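Local coordinates for citrate synthase (Mycobacterium tuberculosis, PDB 4TVM), which catalyses the condensation of oxaloacetate with acetyl-CoA and the hydrolysis that releases citrate and CoA, a step of the Krebs cycle, at residues 132-135 with 136-139. Sequence-based numbering, arbitrary orientation.
Sequences HPMP and VLSS
Pro133 and Leu137, Met134 and Ser138, and Pro135 and Ser139 are joined by successive i to i+4 backbone hydrogen bonds, which identify this contact as the first two turns of helix 133-147, with His132 at the N-cap position. Leu137 N donates to Pro133 O over 3.0 Å, and its N-H points almost straight at the oxygen (172°). The next bond, from Ser138 N to Met134 O, is longer at 3.3 Å. Two donors grip Pro135 O: Ser139 N at 3.1 Å and the hydroxyl Ser138 OG at 2.7 Å. Both reach it from the same face of the carbonyl plane, with the hydroxyl well above that plane (39°). Ser138 can make this second bond because its OG is rotated between its own backbone N and carbonyl carbon (chi1 45°), folding back over the preceding turn. Proline lacks an amide hydrogen, and Pro133 and Pro135 both fall in the first turn of a helix, where no intrahelical amide bond is required. On another side of the helix, the sulfur of Met134 meets a methyl of Leu137, SD to CD2 3.9 Å, the two side chains running obliquely across one another. CG2 of Val136 lies beside the carbonyl of His132. All of these residues except the partly exposed His132 are buried. Pro133 and Val136 pack on helix 159-182 through Ala178, while Met134 and Leu137 share Val385 of helix 383-403. Ile259 of helix 251-262 also touches Met134, and at the dimer interface Ser139 O is hydrogen-bonded to Ser139 OG of the second subunit.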
ATOM      1  N   HIS A 132       9.799 -17.160   5.280  1.00 54.49           N
ATOM      2  CA  HIS A 132       8.415 -17.066   5.730  1.00 49.90           C
ATOM      3  C   HIS A 132       7.557 -16.793   4.496  1.00 50.92           C
ATOM      4  O   HIS A 132       8.004 -16.093   3.591  1.00 53.78           O
ATOM      5  CB  HIS A 132       8.295 -15.958   6.758  1.00 48.97           C
ATOM      6  CG  HIS A 132       9.106 -16.200   7.995  1.00 52.14           C
ATOM      7  ND1 HIS A 132       9.046 -15.376   9.099  1.00 54.57           N
ATOM      8  CD2 HIS A 132       9.981 -17.185   8.311  1.00 55.21           C
ATOM      9  CE1 HIS A 132       9.863 -15.831  10.032  1.00 54.85           C
ATOM     10  NE2 HIS A 132      10.436 -16.931   9.583  1.00 55.45           N
ATOM     11  N   PRO A 133       6.351 -17.380   4.408  1.00 46.49           N
ATOM     12  CA  PRO A 133       5.664 -17.195   3.132  1.00 44.90           C
ATOM     13  C   PRO A 133       5.170 -15.781   2.883  1.00 42.35           C
ATOM     14  O   PRO A 133       5.117 -15.336   1.761  1.00 43.05           O
ATOM     15  CB  PRO A 133       4.470 -18.153   3.238  1.00 45.14           C
ATOM     16  CG  PRO A 133       4.867 -19.149   4.266  1.00 44.15           C
ATOM     17  CD  PRO A 133       5.618 -18.322   5.266  1.00 45.30           C
ATOM     18  N   MET A 134       4.810 -15.065   3.920  1.00 46.75           N
ATOM     19  CA  MET A 134       4.259 -13.764   3.703  1.00 47.64           C
ATOM     20  C   MET A 134       5.198 -12.843   2.935  1.00 47.76           C
ATOM     21  O   MET A 134       4.757 -12.125   2.066  1.00 53.61           O
ATOM     22  CB  MET A 134       3.879 -13.160   5.019  1.00 48.38           C
ATOM     23  CG  MET A 134       2.921 -12.031   4.839  1.00 56.46           C
ATOM     24  SD  MET A 134       1.426 -12.594   4.003  1.00 55.91           S
ATOM     25  CE  MET A 134       0.805 -10.957   3.619  1.00 51.18           C
ATOM     26  N   PRO A 135       6.487 -12.845   3.267  1.00 46.00           N
ATOM     27  CA  PRO A 135       7.444 -12.045   2.506  1.00 47.93           C
ATOM     28  C   PRO A 135       7.579 -12.439   1.045  1.00 45.77           C
ATOM     29  O   PRO A 135       7.648 -11.587   0.160  1.00 53.55           O
ATOM     30  CB  PRO A 135       8.771 -12.314   3.223  1.00 47.22           C
ATOM     31  CG  PRO A 135       8.397 -12.640   4.620  1.00 46.95           C
ATOM     32  CD  PRO A 135       6.974 -13.130   4.626  1.00 47.50           C
ATOM     33  N   VAL A 136       7.636 -13.733   0.815  1.00 39.35           N
ATOM     34  CA  VAL A 136       7.832 -14.279  -0.499  1.00 35.63           C
ATOM     35  C   VAL A 136       6.702 -13.898  -1.411  1.00 36.54           C
ATOM     36  O   VAL A 136       6.921 -13.530  -2.543  1.00 40.47           O
ATOM     37  CB  VAL A 136       7.885 -15.821  -0.439  1.00 35.14           C
ATOM     38  CG1 VAL A 136       8.190 -16.387  -1.819  1.00 36.13           C
ATOM     39  CG2 VAL A 136       8.935 -16.284   0.562  1.00 31.07           C
ATOM     40  N   LEU A 137       5.486 -14.026  -0.911  1.00 40.04           N
ATOM     41  CA  LEU A 137       4.270 -13.666  -1.649  1.00 41.33           C
ATOM     42  C   LEU A 137       4.153 -12.175  -2.001  1.00 40.33           C
ATOM     43  O   LEU A 137       3.708 -11.820  -3.088  1.00 38.41           O
ATOM     44  CB  LEU A 137       3.059 -14.096  -0.817  1.00 42.99           C
ATOM     45  CG  LEU A 137       1.692 -13.439  -0.984  1.00 43.32           C
ATOM     46  CD1 LEU A 137       0.934 -14.094  -2.096  1.00 44.90           C
ATOM     47  CD2 LEU A 137       0.901 -13.577   0.311  1.00 49.77           C
ATOM     48  N   SER A 138       4.500 -11.276  -1.102  1.00 39.84           N
ATOM     49  CA  SER A 138       4.470  -9.857  -1.504  1.00 43.98           C
ATOM     50  C   SER A 138       5.535  -9.634  -2.601  1.00 42.84           C
ATOM     51  O   SER A 138       5.318  -8.900  -3.578  1.00 37.83           O
ATOM     52  CB  SER A 138       4.780  -8.972  -0.313  1.00 45.27           C
ATOM     53  OG  SER A 138       5.892  -9.535   0.380  1.00 48.14           O
ATOM     54  N   SER A 139       6.677 -10.302  -2.444  1.00 37.17           N
ATOM     55  CA  SER A 139       7.771 -10.091  -3.348  1.00 38.25           C
ATOM     56  C   SER A 139       7.359 -10.527  -4.736  1.00 39.49           C
ATOM     57  O   SER A 139       7.612  -9.820  -5.715  1.00 44.67           O
ATOM     58  CB  SER A 139       8.993 -10.853  -2.863  1.00 36.27           C
ATOM     59  OG  SER A 139      10.159 -10.406  -3.513  1.00 35.19           O
TER